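Local coordinates for protein PP1b (PDB 6JDR) that probably unwinds RNA and DNA duplexes in the 5' to 3' direction, using ATP hydrolysis, as the zinc-binding helicase piece of the arterivirus replicase polyprotein, at residues 7-12 and 30-35; 41-44 and 49-52; 43-48 and 55-60. The protein carries 1 engineered substitution. All blocks are in the same frame, centred on the assembly; numbering follows the deposited sequence.

In the fold
All three contacts lie in the N-terminal zinc-binding domain, on the same side of the chain's centre, with their own centres about 30 to 47 Å from it. Interaction 1 joins the first two zinc sites through a tyrosine and a histidine. Interaction 2 is the third site itself, with its centre about 18 Å from that of interaction 1 and nearest atoms about 5 Å apart. Interaction 3, centred about 10 Å from interaction 2 and 12 Å from interaction 1, ties them together: it shares His-43 and Pro-44 with interaction 2, and its Gly-58 N lies 2.7 Å from His-30 O of interaction 1, a probable hydrogen bond.

Interaction 1 of 3, residues 7-12 and 30-35; sequences CGYCGA and HFHQHC. With ZN (zinc ion), chain B; ZN (zinc ion), chain C.
The hydroxyl of Tyr-9 has two hydrogen-bonding partners. His-32 ND1 donates to Tyr-9 OH over 2.7 Å with a nearly straight N-H...O angle of 168°, and Asp-65 OD1, from helix 63-67, is the other. The oxygen sits at the edge of the imidazole, near its plane, while the two side chains cross at about a right angle. CG of His-32 anti to the backbone N (chi1 -172°) brings the ring between Tyr-9 and a zinc ion; the ring turn (chi2 91°) points ND1 at the hydroxyl and NE2 at the metal, 2.1 Å away. Two bonds on two different nitrogens thus fix the rotation of this ring, and the chain Asp-65, Tyr-9, His-32 probably makes NE2 a stronger metal ligand. His-34 ND1, Cys-35 SG and Cys-20 complete that site. The Tyr-9 ring itself stacks with that of His-28, which binds another zinc ion with Cys-7, Cys-10 and Cys-25. There the amides of Tyr-9 and Cys-10 make weak N-H...S hydrogen bonds to Cys-7 SG, and Ala-12 N reaches Cys-10 SG at 3.6 Å, as in a zinc-finger CxxC knuckle. Tyr-9 and His-32 link this knuckle to the second site of the arterivirus zinc-binding domain.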
ATOM      1  N   CYS A   7      19.078 -20.110  -9.698  1.00 49.04           N
ATOM      2  CA  CYS A   7      17.847 -20.377 -10.437  1.00 45.97           C
ATOM      3  C   CYS A   7      16.748 -19.380 -10.083  1.00 46.31           C
ATOM      4  O   CYS A   7      16.532 -19.076  -8.913  1.00 46.46           O
ATOM      5  CB  CYS A   7      17.366 -21.805 -10.154  1.00 45.39           C
ATOM      6  SG  CYS A   7      15.862 -22.300 -11.036  1.00 42.70           S
ATOM      7  N   GLY A   8      16.054 -18.883 -11.104  1.00 46.90           N
ATOM      8  CA  GLY A   8      14.953 -17.938 -10.919  1.00 45.31           C
ATOM      9  C   GLY A   8      13.722 -18.550 -10.277  1.00 44.98           C
ATOM     10  O   GLY A   8      12.911 -17.832  -9.697  1.00 45.73           O
ATOM     11  N   TYR A   9      13.572 -19.870 -10.388  1.00 45.45           N
ATOM     12  CA  TYR A   9      12.469 -20.587  -9.744  1.00 45.32           C
ATOM     13  C   TYR A   9      12.797 -20.919  -8.288  1.00 47.04           C
ATOM     14  O   TYR A   9      12.087 -20.492  -7.370  1.00 44.40           O
ATOM     15  CB  TYR A   9      12.155 -21.894 -10.477  1.00 44.55           C
ATOM     16  CG  TYR A   9      11.561 -21.743 -11.860  1.00 43.83           C
ATOM     17  CD1 TYR A   9      10.282 -21.222 -12.036  1.00 43.83           C
ATOM     18  CD2 TYR A   9      12.262 -22.155 -12.991  1.00 42.87           C
ATOM     19  CE1 TYR A   9       9.726 -21.095 -13.299  1.00 43.88           C
ATOM     20  CE2 TYR A   9      11.715 -22.036 -14.258  1.00 43.59           C
ATOM     21  CZ  TYR A   9      10.445 -21.505 -14.407  1.00 44.33           C
ATOM     22  OH  TYR A   9       9.895 -21.379 -15.661  1.00 44.08           O
ATOM     23  N   CYS A  10      13.879 -21.677  -8.096  1.00 47.76           N
ATOM     24  CA  CYS A  10      14.173 -22.329  -6.811  1.00 48.77           C
ATOM     25  C   CYS A  10      15.439 -21.853  -6.092  1.00 49.17           C
ATOM     26  O   CYS A  10      15.701 -22.280  -4.969  1.00 51.51           O
ATOM     27  CB  CYS A  10      14.287 -23.835  -7.028  1.00 48.35           C
ATOM     28  SG  CYS A  10      15.727 -24.310  -8.013  1.00 49.19           S
ATOM     29  N   GLY A  11      16.234 -21.000  -6.730  1.00 49.95           N
ATOM     30  CA  GLY A  11      17.451 -20.475  -6.111  1.00 50.57           C
ATOM     31  C   GLY A  11      18.674 -21.383  -6.132  1.00 51.37           C
ATOM     32  O   GLY A  11      19.735 -20.989  -5.654  1.00 53.19           O
ATOM     33  N   ALA A  12      18.548 -22.589  -6.683  1.00 51.36           N
ATOM     34  CA  ALA A  12      19.687 -23.500  -6.817  1.00 51.90           C
ATOM     35  C   ALA A  12      20.675 -22.959  -7.855  1.00 53.50           C
ATOM     36  O   ALA A  12      20.319 -22.071  -8.628  1.00 53.97           O
ATOM     37  CB  ALA A  12      19.202 -24.881  -7.222  1.00 51.19           C
ATOM     38  N   HIS A  30      13.698 -28.237 -17.957  1.00 45.06           N
ATOM     39  CA  HIS A  30      12.681 -29.037 -18.641  1.00 47.16           C
ATOM     40  C   HIS A  30      11.233 -28.701 -18.234  1.00 46.74           C
ATOM     41  O   HIS A  30      10.311 -29.438 -18.580  1.00 46.72           O
ATOM     42  CB  HIS A  30      12.968 -30.530 -18.404  1.00 48.12           C
ATOM     43  CG  HIS A  30      14.087 -31.076 -19.242  1.00 48.59           C
ATOM     44  ND1 HIS A  30      15.370 -30.572 -19.197  1.00 48.93           N
ATOM     45  CD2 HIS A  30      14.113 -32.091 -20.137  1.00 48.82           C
ATOM     46  CE1 HIS A  30      16.136 -31.251 -20.033  1.00 49.15           C
ATOM     47  NE2 HIS A  30      15.398 -32.179 -20.615  1.00 49.33           N
ATOM     48  N   PHE A  31      11.031 -27.598 -17.514  1.00 46.41           N
ATOM     49  CA  PHE A  31       9.688 -27.193 -17.084  1.00 46.35           C
ATOM     50  C   PHE A  31       9.385 -25.728 -17.430  1.00 44.62           C
ATOM     51  O   PHE A  31       8.662 -25.040 -16.701  1.00 44.03           O
ATOM     52  CB  PHE A  31       9.518 -27.438 -15.581  1.00 47.48           C
ATOM     53  CG  PHE A  31       9.686 -28.875 -15.179  1.00 49.80           C
ATOM     54  CD1 PHE A  31       8.611 -29.755 -15.218  1.00 50.13           C
ATOM     55  CD2 PHE A  31      10.922 -29.352 -14.759  1.00 51.87           C
ATOM     56  CE1 PHE A  31       8.762 -31.083 -14.846  1.00 51.33           C
ATOM     57  CE2 PHE A  31      11.079 -30.679 -14.384  1.00 53.19           C
ATOM     58  CZ  PHE A  31       9.999 -31.547 -14.427  1.00 52.43           C
ATOM     59  N   HIS A  32       9.916 -25.271 -18.562  1.00 41.87           N
ATOM     60  CA  HIS A  32       9.720 -23.901 -19.026  1.00 40.14           C
ATOM     61  C   HIS A  32       9.242 -23.923 -20.472  1.00 40.52           C
ATOM     62  O   HIS A  32      10.039 -23.863 -21.408  1.00 41.67           O
ATOM     63  CB  HIS A  32      11.023 -23.119 -18.892  1.00 39.26           C
ATOM     64  CG  HIS A  32      10.887 -21.655 -19.165  1.00 38.19           C
ATOM     65  ND1 HIS A  32      10.614 -20.736 -18.176  1.00 37.94           N
ATOM     66  CD2 HIS A  32      11.007 -20.948 -20.313  1.00 38.18           C
ATOM     67  CE1 HIS A  32      10.562 -19.527 -18.704  1.00 37.68           C
ATOM     68  NE2 HIS A  32      10.804 -19.628 -19.997  1.00 37.16           N
ATOM     69  N   GLN A  33       7.929 -24.009 -20.647  1.00 41.58           N
ATOM     70  CA  GLN A  33       7.335 -24.169 -21.972  1.00 42.76           C
ATOM     71  C   GLN A  33       7.196 -22.845 -22.721  1.00 41.96           C
ATOM     72  O   GLN A  33       6.884 -22.834 -23.907  1.00 41.92           O
ATOM     73  CB  GLN A  33       5.973 -24.861 -21.852  1.00 45.32           C
ATOM     74  CG  GLN A  33       6.056 -26.226 -21.183  1.00 47.69           C
ATOM     75  CD  GLN A  33       4.745 -26.988 -21.215  1.00 50.61           C
ATOM     76  OE1 GLN A  33       3.671 -26.407 -21.086  1.00 53.86           O
ATOM     77  NE2 GLN A  33       4.831 -28.303 -21.378  1.00 52.60           N
ATOM     78  N   HIS A  34       7.436 -21.739 -22.024  1.00 42.38           N
ATOM     79  CA  HIS A  34       7.331 -20.392 -22.594  1.00 42.39           C
ATOM     80  C   HIS A  34       8.251 -20.160 -23.793  1.00 42.84           C
ATOM     81  O   HIS A  34       7.851 -19.543 -24.779  1.00 44.36           O
ATOM     82  CB  HIS A  34       7.633 -19.366 -21.498  1.00 41.45           C
ATOM     83  CG  HIS A  34       7.650 -17.950 -21.973  1.00 40.50           C
ATOM     84  ND1 HIS A  34       8.799 -17.194 -22.004  1.00 40.53           N
ATOM     85  CD2 HIS A  34       6.659 -17.147 -22.424  1.00 40.30           C
ATOM     86  CE1 HIS A  34       8.522 -15.987 -22.462  1.00 40.25           C
ATOM     87  NE2 HIS A  34       7.229 -15.933 -22.728  1.00 40.58           N
ATOM     88  N   CYS A  35       9.482 -20.647 -23.704  1.00 42.93           N
ATOM     89  CA  CYS A  35      10.479 -20.402 -24.748  1.00 41.78           C
ATOM     90  C   CYS A  35      11.623 -21.410 -24.635  1.00 41.50           C
ATOM     91  O   CYS A  35      11.717 -22.125 -23.636  1.00 42.20           O
ATOM     92  CB  CYS A  35      11.003 -18.964 -24.649  1.00 40.49           C
ATOM     93  SG  CYS A  35      11.952 -18.615 -23.157  1.00 38.44           S
TER
HETATM   94 ZN    ZN B 501      10.718 -17.982 -21.374  1.00 36.84          ZN
HETATM   95 ZN    ZN C 502      15.582 -24.385 -10.162  1.00 45.99          ZN

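Interaction 2 of 3, residues 41-44 and 49-52; sequences CGHP and SCSE. With ZN (zinc ion), chain D.
This is the third zinc site of the N-terminal zinc-binding domain, a centre of three cysteines and one histidine in which residues 41-44 supply two ligands and residues 49-52 a third. Cys-41 SG binds the zinc ion, as do His-43 ND1 at 2.3 Å and Cys-50 SG at 2.4 Å; Cys-53 gives the fourth bond. Both cysteines of the pair place SG between the backbone N and the carbonyl carbon (chi1 67° for Cys-41, 83° for Cys-50), which brings Cys-41 SG and Cys-50 SG to 3.7 Å from each other as neighbouring ligands of the metal. The imidazole of His-43 is handled differently on its face and its edge. Ser-49 CB lies over one face in a CH-pi contact, 3.6 Å from the ring centroid and 15° off the normal, displaced toward the rim near CG and CD2. Cys-50 SG sits at the edge instead, close to ND1, as expected for two ligands of one metal. The hydroxyl of Ser-49 is hydrogen-bonded to Ser-47 OG, which is consistent with the methylene being kept over the ring. Beside Cys-41, Glu-52 CB packs on Cys-41 CB at 3.6 Å; the chain then bends at chi2, and its carboxylate bonds to Trp-40 NE1. Glu-52 N also points at Cys-50 SG, a weak N-H...S bond. Three sulfurs and one imidazole give the centre a formal charge of minus one if all the cysteines are thiolates, and the amide hydrogen directed at Cys-50 SG would draw off a little of that negative charge.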
ATOM      1  N   CYS A  41      23.410 -30.538 -24.661  1.00 48.20           N
ATOM      2  CA  CYS A  41      23.595 -31.059 -26.025  1.00 48.50           C
ATOM      3  C   CYS A  41      23.529 -29.985 -27.120  1.00 49.09           C
ATOM      4  O   CYS A  41      23.631 -30.302 -28.308  1.00 49.36           O
ATOM      5  CB  CYS A  41      22.575 -32.158 -26.328  1.00 49.86           C
ATOM      6  SG  CYS A  41      20.855 -31.599 -26.418  1.00 51.09           S
ATOM      7  N   GLY A  42      23.352 -28.723 -26.731  1.00 48.73           N
ATOM      8  CA  GLY A  42      23.338 -27.612 -27.682  1.00 49.38           C
ATOM      9  C   GLY A  42      22.006 -27.392 -28.380  1.00 49.55           C
ATOM     10  O   GLY A  42      21.922 -26.598 -29.315  1.00 49.62           O
ATOM     11  N   HIS A  43      20.966 -28.089 -27.932  1.00 50.37           N
ATOM     12  CA  HIS A  43      19.622 -27.929 -28.484  1.00 50.49           C
ATOM     13  C   HIS A  43      18.666 -27.507 -27.365  1.00 49.21           C
ATOM     14  O   HIS A  43      19.029 -27.572 -26.182  1.00 47.35           O
ATOM     15  CB  HIS A  43      19.143 -29.240 -29.114  1.00 51.99           C
ATOM     16  CG  HIS A  43      20.063 -29.780 -30.164  1.00 53.72           C
ATOM     17  ND1 HIS A  43      20.703 -30.994 -30.043  1.00 54.32           N
ATOM     18  CD2 HIS A  43      20.449 -29.270 -31.357  1.00 55.00           C
ATOM     19  CE1 HIS A  43      21.446 -31.208 -31.114  1.00 54.97           C
ATOM     20  NE2 HIS A  43      21.309 -30.177 -31.928  1.00 55.27           N
ATOM     21  N   PRO A  44      17.442 -27.071 -27.728  1.00 47.51           N
ATOM     22  CA  PRO A  44      16.450 -26.772 -26.698  1.00 46.03           C
ATOM     23  C   PRO A  44      15.952 -28.030 -25.995  1.00 46.58           C
ATOM     24  O   PRO A  44      15.665 -29.036 -26.649  1.00 45.39           O
ATOM     25  CB  PRO A  44      15.307 -26.115 -27.481  1.00 46.79           C
ATOM     26  CG  PRO A  44      15.913 -25.668 -28.767  1.00 47.93           C
ATOM     27  CD  PRO A  44      16.963 -26.692 -29.068  1.00 47.60           C
ATOM     28  N   SER A  49      15.954 -32.798 -31.155  1.00 57.63           N
ATOM     29  CA  SER A  49      16.880 -32.556 -32.261  1.00 60.62           C
ATOM     30  C   SER A  49      17.967 -33.627 -32.257  1.00 61.49           C
ATOM     31  O   SER A  49      18.480 -34.018 -33.307  1.00 61.65           O
ATOM     32  CB  SER A  49      17.523 -31.179 -32.133  1.00 61.93           C
ATOM     33  OG  SER A  49      16.547 -30.177 -31.937  1.00 64.35           O
ATOM     34  N   CYS A  50      18.330 -34.066 -31.057  1.00 61.52           N
ATOM     35  CA  CYS A  50      19.180 -35.228 -30.871  1.00 61.32           C
ATOM     36  C   CYS A  50      18.566 -36.084 -29.769  1.00 61.21           C
ATOM     37  O   CYS A  50      17.546 -35.712 -29.192  1.00 62.77           O
ATOM     38  CB  CYS A  50      20.596 -34.798 -30.494  1.00 60.67           C
ATOM     39  SG  CYS A  50      20.824 -34.438 -28.741  1.00 59.24           S
ATOM     40  N   SER A  51      19.188 -37.223 -29.473  1.00 61.16           N
ATOM     41  CA  SER A  51      18.639 -38.153 -28.484  1.00 61.37           C
ATOM     42  C   SER A  51      18.726 -37.627 -27.047  1.00 59.18           C
ATOM     43  O   SER A  51      17.987 -38.084 -26.179  1.00 58.90           O
ATOM     44  CB  SER A  51      19.307 -39.533 -28.600  1.00 63.02           C
ATOM     45  OG  SER A  51      20.720 -39.441 -28.554  1.00 64.11           O
ATOM     46  N   GLU A  52      19.616 -36.667 -26.804  1.00 59.09           N
ATOM     47  CA  GLU A  52      19.780 -36.084 -25.474  1.00 61.19           C
ATOM     48  C   GLU A  52      18.648 -35.111 -25.113  1.00 61.21           C
ATOM     49  O   GLU A  52      18.337 -34.936 -23.933  1.00 57.68           O
ATOM     50  CB  GLU A  52      21.130 -35.367 -25.375  1.00 62.03           C
ATOM     51  CG  GLU A  52      21.551 -35.004 -23.957  1.00 63.90           C
ATOM     52  CD  GLU A  52      21.706 -36.214 -23.051  1.00 66.26           C
ATOM     53  OE1 GLU A  52      22.310 -37.216 -23.490  1.00 69.17           O
ATOM     54  OE2 GLU A  52      21.226 -36.160 -21.897  1.00 67.92           O
TER
HETATM   55 ZN    ZN D 503      19.926 -32.267 -28.239  1.00 53.08          ZN

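Interaction 3 of 3, residues 43-48 and 55-60. With ZN (zinc ion), chain D.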
ATOM      1  N   HIS A  43      20.966 -28.089 -27.932  1.00 50.37           N
ATOM      2  CA  HIS A  43      19.622 -27.929 -28.484  1.00 50.49           C
ATOM      3  C   HIS A  43      18.666 -27.507 -27.365  1.00 49.21           C
ATOM      4  O   HIS A  43      19.029 -27.572 -26.182  1.00 47.35           O
ATOM      5  CB  HIS A  43      19.143 -29.240 -29.114  1.00 51.99           C
ATOM      6  CG  HIS A  43      20.063 -29.780 -30.164  1.00 53.72           C
ATOM      7  ND1 HIS A  43      20.703 -30.994 -30.043  1.00 54.32           N
ATOM      8  CD2 HIS A  43      20.449 -29.270 -31.357  1.00 55.00           C
ATOM      9  CE1 HIS A  43      21.446 -31.208 -31.114  1.00 54.97           C
ATOM     10  NE2 HIS A  43      21.309 -30.177 -31.928  1.00 55.27           N
ATOM     11  N   PRO A  44      17.442 -27.071 -27.728  1.00 47.51           N
ATOM     12  CA  PRO A  44      16.450 -26.772 -26.698  1.00 46.03           C
ATOM     13  C   PRO A  44      15.952 -28.030 -25.995  1.00 46.58           C
ATOM     14  O   PRO A  44      15.665 -29.036 -26.649  1.00 45.39           O
ATOM     15  CB  PRO A  44      15.307 -26.115 -27.481  1.00 46.79           C
ATOM     16  CG  PRO A  44      15.913 -25.668 -28.767  1.00 47.93           C
ATOM     17  CD  PRO A  44      16.963 -26.692 -29.068  1.00 47.60           C
ATOM     18  N   ALA A  45      15.855 -27.976 -24.669  1.00 47.24           N
ATOM     19  CA  ALA A  45      15.293 -29.082 -23.904  1.00 48.14           C
ATOM     20  C   ALA A  45      13.946 -29.479 -24.500  1.00 48.81           C
ATOM     21  O   ALA A  45      13.109 -28.620 -24.777  1.00 49.10           O
ATOM     22  CB  ALA A  45      15.125 -28.691 -22.445  1.00 47.96           C
ATOM     23  N   GLY A  46      13.759 -30.777 -24.721  1.00 50.06           N
ATOM     24  CA  GLY A  46      12.502 -31.313 -25.241  1.00 48.81           C
ATOM     25  C   GLY A  46      12.299 -31.163 -26.736  1.00 49.05           C
ATOM     26  O   GLY A  46      11.232 -31.495 -27.241  1.00 50.06           O
ATOM     27  N   SER A  47      13.315 -30.684 -27.452  1.00 50.41           N
ATOM     28  CA  SER A  47      13.194 -30.458 -28.896  1.00 52.38           C
ATOM     29  C   SER A  47      13.273 -31.741 -29.718  1.00 53.90           C
ATOM     30  O   SER A  47      12.714 -31.812 -30.812  1.00 53.60           O
ATOM     31  CB  SER A  47      14.275 -29.491 -29.376  1.00 51.66           C
ATOM     32  OG  SER A  47      15.552 -29.928 -28.963  1.00 51.57           O
ATOM     33  N   GLY A  48      13.979 -32.745 -29.199  1.00 56.50           N
ATOM     34  CA  GLY A  48      14.218 -33.985 -29.934  1.00 57.50           C
ATOM     35  C   GLY A  48      15.058 -33.784 -31.188  1.00 58.36           C
ATOM     36  O   GLY A  48      14.886 -34.502 -32.176  1.00 58.38           O
ATOM     37  N   PRO A  55      13.798 -36.301 -24.107  1.00 61.24           N
ATOM     38  CA  PRO A  55      12.885 -36.257 -22.959  1.00 61.36           C
ATOM     39  C   PRO A  55      11.998 -35.006 -22.994  1.00 61.91           C
ATOM     40  O   PRO A  55      12.519 -33.900 -23.130  1.00 61.68           O
ATOM     41  CB  PRO A  55      13.830 -36.225 -21.752  1.00 60.68           C
ATOM     42  CG  PRO A  55      15.070 -36.890 -22.231  1.00 61.20           C
ATOM     43  CD  PRO A  55      15.191 -36.540 -23.690  1.00 61.25           C
ATOM     44  N   PRO A  56      10.668 -35.177 -22.877  1.00 61.31           N
ATOM     45  CA  PRO A  56       9.763 -34.066 -23.147  1.00 59.71           C
ATOM     46  C   PRO A  56       9.700 -33.047 -22.014  1.00 57.69           C
ATOM     47  O   PRO A  56      10.062 -33.356 -20.877  1.00 56.36           O
ATOM     48  CB  PRO A  56       8.413 -34.760 -23.312  1.00 60.51           C
ATOM     49  CG  PRO A  56       8.498 -35.931 -22.396  1.00 61.59           C
ATOM     50  CD  PRO A  56       9.941 -36.360 -22.376  1.00 61.66           C
ATOM     51  N   LEU A  57       9.245 -31.839 -22.341  1.00 55.43           N
ATOM     52  CA  LEU A  57       9.069 -30.783 -21.349  1.00 53.37           C
ATOM     53  C   LEU A  57       7.894 -31.111 -20.432  1.00 52.45           C
ATOM     54  O   LEU A  57       6.919 -31.731 -20.856  1.00 49.65           O
ATOM     55  CB  LEU A  57       8.832 -29.433 -22.033  1.00 53.36           C
ATOM     56  CG  LEU A  57       9.964 -28.891 -22.915  1.00 53.18           C
ATOM     57  CD1 LEU A  57       9.488 -27.703 -23.738  1.00 51.73           C
ATOM     58  CD2 LEU A  57      11.180 -28.522 -22.078  1.00 52.36           C
ATOM     59  N   GLY A  58       8.004 -30.696 -19.173  1.00 53.33           N
ATOM     60  CA  GLY A  58       6.943 -30.881 -18.187  1.00 53.52           C
ATOM     61  C   GLY A  58       6.137 -29.613 -17.969  1.00 54.25           C
ATOM     62  O   GLY A  58       6.463 -28.552 -18.507  1.00 53.45           O
ATOM     63  N   LYS A  59       5.079 -29.734 -17.172  1.00 55.48           N
ATOM     64  CA  LYS A  59       4.206 -28.610 -16.843  1.00 55.71           C
ATOM     65  C   LYS A  59       4.931 -27.655 -15.906  1.00 53.27           C
ATOM     66  O   LYS A  59       5.777 -28.076 -15.122  1.00 52.97           O
ATOM     67  CB  LYS A  59       2.924 -29.129 -16.182  1.00 59.64           C
ATOM     68  CG  LYS A  59       1.924 -28.066 -15.743  1.00 63.36           C
ATOM     69  CD  LYS A  59       0.771 -28.707 -14.982  1.00 66.54           C
ATOM     70  CE  LYS A  59      -0.258 -27.685 -14.528  1.00 68.60           C
ATOM     71  NZ  LYS A  59      -1.105 -27.209 -15.657  1.00 69.74           N
ATOM     72  N   GLY A  60       4.589 -26.372 -15.983  1.00 51.71           N
ATOM     73  CA  GLY A  60       5.171 -25.362 -15.103  1.00 49.64           C
ATOM     74  C   GLY A  60       5.073 -25.733 -13.635  1.00 48.38           C
ATOM     75  O   GLY A  60       4.083 -26.328 -13.202  1.00 47.68           O
TER
HETATM   76 ZN    ZN D 503      19.926 -32.267 -28.239  1.00 53.08          ZN
HETATM   77  O   HOH W   1      15.021 -32.751 -23.331  1.00 47.98           O
HETATM   78  O   HOH W   2       8.717 -31.926 -25.332  1.00 51.72           O
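Ala-45 O and the CD2 methyl of Leu-57 meet at 3.3 Å, and the same methyl lies 4.0 Å from Ala-45 CB. This is where a type II beta turn, Pro-44 to Ser-47, rests against the extended segment 55-60 within the zinc-binding domain. Leu-57 gets there by carrying CG anti to its carbonyl carbon (chi1 -63°), which swings the isobutyl group in beside the turn, with CG also 4.2 Å from Gly-46 CA. Beside this apolar patch, Gly-46 CA approaches Pro-55 O at 3.3 Å in a CA-H...O contact. The left-handed backbone at Gly-46 (phi 79°) is what the third position of a type II turn requires, and Gly-46, with no side chain, lets its CA come to 4.4 Å from Pro-56 CA. Two waters join the main chains across the contact. One accepts from Leu-57 N and donates to Gly-46 O; the other accepts from Gly-46 N at 2.7 Å and donates to Pro-55 O. One shell further out, Ala-45 pairs through its backbone with Val-37 and Gly-58 with His-30, while His-43, just before the turn, is anchored on its zinc ion. The turn itself is closed by Ser-47 N, which donates to Pro-44 O at 3.0 Å.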